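Local coordinates for protein Na-K-Cl cotransporter (PDB 3G40) that forms the cytoplasmic C-terminal domain of an archaeal membrane transporter of the SLC12A family, which probably carries chloride together with cations, at residues A[159-164]-A[241-246]; A[197-202]-A[228-233]. All blocks are in the same frame, centred on the assembly; numbering follows the deposited sequence.

Contact 1. Residues A[159-164]-A[241-246]; sequences NLWIEN and KLPFAS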
loop_
_atom_site.group_PDB
_atom_site.type_symbol
_atom_site.label_atom_id
_atom_site.label_comp_id
_atom_site.label_asym_id
_atom_site.label_seq_id
_atom_site.Cartn_x
_atom_site.Cartn_y
_atom_site.Cartn_z
ATOM N N ASN A 159 -16.782 0.978 -4.507
ATOM C CA ASN A 159 -18.172 1.412 -4.356
ATOM C C ASN A 159 -18.248 2.920 -4.545
ATOM O O ASN A 159 -17.497 3.660 -3.911
ATOM C CB ASN A 159 -18.722 1.095 -2.961
ATOM C CG ASN A 159 -18.989 -0.385 -2.743
ATOM O OD1 ASN A 159 -19.058 -1.170 -3.689
ATOM N ND2 ASN A 159 -19.143 -0.766 -1.485
ATOM N N LEU A 160 -19.147 3.380 -5.408
ATOM C CA LEU A 160 -19.438 4.813 -5.502
ATOM C C LEU A 160 -20.771 5.035 -4.787
ATOM O O LEU A 160 -21.804 4.512 -5.216
ATOM C CB LEU A 160 -19.577 5.227 -6.967
ATOM C CG LEU A 160 -19.274 6.611 -7.525
ATOM C CD1 LEU A 160 -20.395 6.924 -8.486
ATOM C CD2 LEU A 160 -19.027 7.760 -6.483
ATOM N N TRP A 161 -20.740 5.796 -3.696
ATOM C CA TRP A 161 -21.931 6.101 -2.921
ATOM C C TRP A 161 -22.608 7.350 -3.446
ATOM O O TRP A 161 -22.032 8.435 -3.444
ATOM C CB TRP A 161 -21.575 6.279 -1.442
ATOM C CG TRP A 161 -21.173 5.007 -0.808
ATOM C CD1 TRP A 161 -19.925 4.458 -0.787
ATOM C CD2 TRP A 161 -22.036 4.077 -0.139
ATOM N NE1 TRP A 161 -19.951 3.255 -0.123
ATOM C CE2 TRP A 161 -21.236 2.999 0.285
ATOM C CE3 TRP A 161 -23.404 4.063 0.158
ATOM C CZ2 TRP A 161 -21.758 1.913 0.991
ATOM C CZ3 TRP A 161 -23.921 2.983 0.860
ATOM C CH2 TRP A 161 -23.103 1.927 1.267
ATOM N N ILE A 162 -23.845 7.186 -3.890
ATOM C CA ILE A 162 -24.601 8.275 -4.472
ATOM C C ILE A 162 -25.673 8.732 -3.494
ATOM O O ILE A 162 -26.503 7.938 -3.059
ATOM C CB ILE A 162 -25.211 7.825 -5.801
ATOM C CG1 ILE A 162 -24.073 7.544 -6.785
ATOM C CG2 ILE A 162 -26.177 8.863 -6.329
ATOM C CD1 ILE A 162 -24.502 6.941 -8.084
ATOM N N GLU A 163 -25.628 10.010 -3.132
ATOM C CA GLU A 163 -26.497 10.563 -2.101
ATOM C C GLU A 163 -27.962 10.501 -2.506
ATOM O O GLU A 163 -28.299 10.653 -3.681
ATOM C CB GLU A 163 -26.112 12.015 -1.787
ATOM C CG GLU A 163 -24.730 12.177 -1.155
ATOM C CD GLU A 163 -24.597 11.420 0.156
ATOM O OE1 GLU A 163 -25.617 11.263 0.865
ATOM O OE2 GLU A 163 -23.471 10.979 0.477
ATOM N N ASN A 164 -28.829 10.277 -1.523
ATOM C CA ASN A 164 -30.263 10.265 -1.768
ATOM C C ASN A 164 -30.669 11.535 -2.505
ATOM O O ASN A 164 -30.394 12.646 -2.049
ATOM C CB ASN A 164 -31.025 10.149 -0.449
ATOM C CG ASN A 164 -32.482 9.751 -0.644
ATOM O OD1 ASN A 164 -32.880 9.288 -1.715
ATOM N ND2 ASN A 164 -33.281 9.926 0.402
ATOM N N LYS A 241 -22.809 -1.754 9.261
ATOM C CA LYS A 241 -21.759 -2.248 8.375
ATOM C C LYS A 241 -22.008 -1.765 6.949
ATOM O O LYS A 241 -23.149 -1.498 6.572
ATOM C CB LYS A 241 -21.738 -3.777 8.397
ATOM C CG LYS A 241 -23.064 -4.391 7.977
ATOM C CD LYS A 241 -23.148 -5.877 8.287
ATOM C CE LYS A 241 -24.560 -6.402 8.025
ATOM N NZ LYS A 241 -24.681 -7.874 8.230
ATOM N N LEU A 242 -20.942 -1.657 6.159
ATOM C CA LEU A 242 -21.069 -1.279 4.755
ATOM C C LEU A 242 -20.817 -2.485 3.852
ATOM O O LEU A 242 -20.092 -3.402 4.228
ATOM C CB LEU A 242 -20.074 -0.164 4.412
ATOM C CG LEU A 242 -20.160 1.131 5.219
ATOM C CD1 LEU A 242 -19.214 2.171 4.643
ATOM C CD2 LEU A 242 -21.589 1.656 5.234
ATOM N N PRO A 243 -21.427 -2.497 2.659
ATOM C CA PRO A 243 -21.085 -3.547 1.699
ATOM C C PRO A 243 -19.608 -3.401 1.359
ATOM O O PRO A 243 -19.140 -2.270 1.158
ATOM C CB PRO A 243 -21.932 -3.201 0.472
ATOM C CG PRO A 243 -23.029 -2.344 0.988
ATOM C CD PRO A 243 -22.471 -1.592 2.152
ATOM N N PHE A 244 -18.885 -4.514 1.287
ATOM C CA PHE A 244 -17.423 -4.445 1.228
ATOM C C PHE A 244 -16.855 -3.872 -0.080
ATOM O O PHE A 244 -17.348 -4.182 -1.166
ATOM C CB PHE A 244 -16.781 -5.804 1.490
ATOM C CG PHE A 244 -15.278 -5.749 1.423
ATOM C CD1 PHE A 244 -14.544 -5.317 2.515
ATOM C CD2 PHE A 244 -14.606 -6.064 0.248
ATOM C CE1 PHE A 244 -13.155 -5.230 2.453
ATOM C CE2 PHE A 244 -13.218 -5.976 0.178
ATOM C CZ PHE A 244 -12.496 -5.563 1.286
ATOM N N ALA A 245 -15.818 -3.043 0.031
ATOM C CA ALA A 245 -15.050 -2.586 -1.141
ATOM C C ALA A 245 -13.590 -2.294 -0.760
ATOM O O ALA A 245 -13.303 -2.029 0.394
ATOM C CB ALA A 245 -15.669 -1.337 -1.757
ATOM N N SER A 246 -12.681 -2.335 -1.736
ATOM C CA SER A 246 -11.293 -1.883 -1.529
ATOM C C SER A 246 -11.286 -0.397 -1.243
ATOM O O SER A 246 -10.488 0.117 -0.437
ATOM C CB SER A 246 -10.457 -2.146 -2.787
ATOM O OG SER A 246 -10.550 -3.513 -3.201
HETATM O O HOH W 1 -17.748 -3.387 -3.871
#

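Contact 2. Residues A[197-202]-A[228-233]; sequences SFMTFA and KMQVLR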
loop_
_atom_site.group_PDB
_atom_site.type_symbol
_atom_site.label_atom_id
_atom_site.label_comp_id
_atom_site.label_asym_id
_atom_site.label_seq_id
_atom_site.Cartn_x
_atom_site.Cartn_y
_atom_site.Cartn_z
ATOM N N SER A 197 -19.340 -0.753 -8.177
ATOM C CA SER A 197 -20.767 -0.776 -7.809
ATOM C C SER A 197 -21.241 0.622 -7.473
ATOM O O SER A 197 -20.493 1.417 -6.901
ATOM C CB SER A 197 -21.055 -1.678 -6.595
ATOM O OG SER A 197 -20.658 -3.013 -6.806
ATOM N N PHE A 198 -22.490 0.917 -7.830
ATOM C CA PHE A 198 -23.145 2.146 -7.401
ATOM C C PHE A 198 -24.029 1.796 -6.211
ATOM O O PHE A 198 -24.863 0.888 -6.298
ATOM C CB PHE A 198 -24.046 2.716 -8.502
ATOM C CG PHE A 198 -23.320 3.260 -9.695
ATOM C CD1 PHE A 198 -24.026 3.584 -10.846
ATOM C CD2 PHE A 198 -21.945 3.462 -9.676
ATOM C CE1 PHE A 198 -23.385 4.095 -11.952
ATOM C CE2 PHE A 198 -21.294 3.975 -10.790
ATOM C CZ PHE A 198 -22.006 4.299 -11.918
ATOM N N MET A 199 -23.848 2.524 -5.116
ATOM C CA MET A 199 -24.596 2.312 -3.879
ATOM C C MET A 199 -25.439 3.545 -3.549
ATOM O O MET A 199 -24.968 4.680 -3.638
ATOM C CB MET A 199 -23.622 2.056 -2.723
ATOM C CG MET A 199 -22.531 1.019 -3.033
ATOM S SD MET A 199 -23.151 -0.664 -2.998
ATOM C CE MET A 199 -24.099 -0.597 -1.493
ATOM N N THR A 200 -26.694 3.335 -3.168
ATOM C CA THR A 200 -27.488 4.452 -2.677
ATOM C C THR A 200 -28.496 3.945 -1.640
ATOM O O THR A 200 -28.459 2.784 -1.258
ATOM C CB THR A 200 -28.197 5.216 -3.819
ATOM O OG1 THR A 200 -28.645 6.494 -3.342
ATOM C CG2 THR A 200 -29.392 4.424 -4.346
ATOM N N PHE A 201 -29.365 4.825 -1.169
ATOM C CA PHE A 201 -30.368 4.441 -0.170
ATOM C C PHE A 201 -31.660 5.188 -0.441
ATOM O O PHE A 201 -31.654 6.229 -1.102
ATOM C CB PHE A 201 -29.860 4.764 1.234
ATOM C CG PHE A 201 -29.315 6.150 1.356
ATOM C CD1 PHE A 201 -30.105 7.177 1.843
ATOM C CD2 PHE A 201 -28.022 6.435 0.953
ATOM C CE1 PHE A 201 -29.605 8.463 1.945
ATOM C CE2 PHE A 201 -27.516 7.717 1.046
ATOM C CZ PHE A 201 -28.310 8.734 1.541
ATOM N N ALA A 202 -32.773 4.648 0.060
ATOM C CA ALA A 202 -34.077 5.230 -0.185
ATOM C C ALA A 202 -35.004 4.864 0.969
ATOM O O ALA A 202 -34.923 3.752 1.494
ATOM C CB ALA A 202 -34.632 4.713 -1.495
ATOM N N LYS A 228 -22.620 -2.820 -10.914
ATOM C CA LYS A 228 -23.678 -3.408 -10.089
ATOM C C LYS A 228 -24.332 -2.334 -9.234
ATOM O O LYS A 228 -23.646 -1.472 -8.691
ATOM C CB LYS A 228 -23.112 -4.506 -9.184
ATOM C CG LYS A 228 -22.589 -5.720 -9.938
ATOM C CD LYS A 228 -22.167 -6.828 -8.983
ATOM C CE LYS A 228 -21.673 -8.056 -9.739
ATOM N NZ LYS A 228 -21.063 -9.068 -8.826
ATOM N N MET A 229 -25.656 -2.381 -9.127
ATOM C CA MET A 229 -26.416 -1.372 -8.399
ATOM C C MET A 229 -26.973 -1.950 -7.107
ATOM O O MET A 229 -27.525 -3.051 -7.102
ATOM C CB MET A 229 -27.594 -0.879 -9.249
ATOM C CG MET A 229 -27.264 -0.640 -10.705
ATOM S SD MET A 229 -25.900 0.534 -10.842
ATOM C CE MET A 229 -25.712 0.539 -12.627
ATOM N N GLN A 230 -26.832 -1.210 -6.011
ATOM C CA GLN A 230 -27.515 -1.559 -4.769
ATOM C C GLN A 230 -28.278 -0.359 -4.248
ATOM O O GLN A 230 -27.715 0.715 -4.078
ATOM C CB GLN A 230 -26.524 -2.010 -3.698
ATOM C CG GLN A 230 -25.986 -3.407 -3.885
ATOM C CD GLN A 230 -25.219 -3.901 -2.667
ATOM O OE1 GLN A 230 -25.627 -3.681 -1.524
ATOM N NE2 GLN A 230 -24.098 -4.576 -2.909
ATOM N N VAL A 231 -29.565 -0.537 -3.995
ATOM C CA VAL A 231 -30.332 0.484 -3.306
ATOM C C VAL A 231 -30.619 -0.050 -1.907
ATOM O O VAL A 231 -31.353 -1.033 -1.748
ATOM C CB VAL A 231 -31.653 0.806 -4.044
ATOM C CG1 VAL A 231 -32.447 1.840 -3.275
ATOM C CG2 VAL A 231 -31.376 1.302 -5.457
ATOM N N LEU A 232 -30.033 0.590 -0.899
ATOM C CA LEU A 232 -30.091 0.108 0.478
ATOM C C LEU A 232 -31.275 0.681 1.253
ATOM O O LEU A 232 -31.809 1.746 0.920
ATOM C CB LEU A 232 -28.788 0.433 1.224
ATOM C CG LEU A 232 -27.510 -0.186 0.656
ATOM C CD1 LEU A 232 -26.295 0.250 1.465
ATOM C CD2 LEU A 232 -27.617 -1.711 0.609
ATOM N N ARG A 233 -31.672 -0.042 2.295
ATOM C CA ARG A 233 -32.748 0.398 3.172
ATOM C C ARG A 233 -32.255 1.522 4.082
ATOM O O ARG A 233 -33.007 2.427 4.433
ATOM C CB ARG A 233 -33.243 -0.782 4.016
ATOM C CG ARG A 233 -34.531 -0.529 4.771
ATOM C CD ARG A 233 -35.733 -0.823 3.893
ATOM N NE ARG A 233 -36.985 -0.800 4.645
ATOM C CZ ARG A 233 -38.167 -1.110 4.124
ATOM N NH1 ARG A 233 -38.256 -1.467 2.850
ATOM N NH2 ARG A 233 -39.258 -1.064 4.877
#

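Contact 1. Residues A[159-164]-A[241-246]
Asn-159 reaches from its strand to the loop at Pro-243 to Ala-245. Its CB lies 4.1 Å from the CB of Ala-245, and CG settles closer to the same methyl, at 3.6 Å. With CG anti to the carbonyl carbon (chi1 -73°), the amide is carried toward the loop and its two ends part. OD1 shares a water with the loop, 2.6 Å from Asn-159 OD1 and 2.8 Å from Phe-244 O, while ND2 comes to 3.0 Å from Pro-243 O and 3.5 Å from Ala-245 CB. Strand 157-161 lies in the large mixed sheet of this alpha/beta domain, and the loop leads into the adjacent strand 247-251, whose backbone pairs with Asn-159. With an alanine here, the water would probably lose its OD1 partner and a gap open beside Ala-245. Two residues on, Trp-161 meets the loop with the far end of its indole: CD of Pro-243 sits at the ring edge, 3.7 Å from CH2, and CD2 of Leu-242 lies obliquely to the ring, nearest CZ2. The indole is held by a hydrogen bond from NE1 to His-248 and by stacking on Phe-250. Beyond, Phe-244 turns from the strand and packs on Met-34 of the second subunit.

Contact 2. Residues A[197-202]-A[228-233]
The ring of Phe-198 and the amide of Gln-230 are each met by a methionine sulfur from the neighbouring strand. Met-229 lies alongside Phe-198, pointing the same way, and its SD sits obliquely to the ring, 4.6 Å from the centroid and 56° off the normal, a Met-aromatic contact in which the closest ring atom is CD1. The amide of Gln-230 is approached over one face by the end of Met-199. Bends at chi2 (-76°) and chi3 (-46°) fold that methionine back, laying SD and CE above the amide plane, with CE of Met-199 3.7 Å from CD of Gln-230. The same methyl also touches CD1 of Leu-232 at 3.8 Å, so Met-199 packs against two residues on one side of the sheet. On the side of Phe-198, Thr-200 and Val-231 run parallel and meet through their CG2 methyls, 3.9 Å apart, and CG1 of Val-231 reaches the CB of Ala-202. The hydroxyl of Thr-200 is hydrogen-bonded to Ile-162 O. Between these two layers of side chains the backbones exchange five hydrogen bonds: Phe-198 and Thr-200 each use both N and O, bonding to Lys-228, Gln-230 and Leu-232, and Ala-202 N closes the ladder on Leu-232 O at 3.2 Å. Helix 205-222 packs on Thr-200, Met-229 and Val-231. Strand 195-201, this helix and strand 228-232, the last strand at this end of the sheet within the chain, thus make up a beta-alpha-beta crossover with parallel neighbours.

How the contacts relate
Both contacts belong to the same end of the sheet, where strands 157-161 and 195-201 are neighbours, and along the chain contact 2 is nested within the loop closed by contact 1. They differ in chemistry: contact 2 is a regular backbone ladder between parallel strands, with four buried residues and a more exposed outer strand, whereas contact 1 joins a strand to an irregular loop through side chains and a water. Contact 1 is centred about 14 Å from the centre of the chain, contact 2 about 19 Å, at the outermost strand. Met-199 links them, packing on Pro-243 and Trp-161, while the N of Ile-162 probably bonds to Met-199 O. Asn-164 also packs on Phe-201.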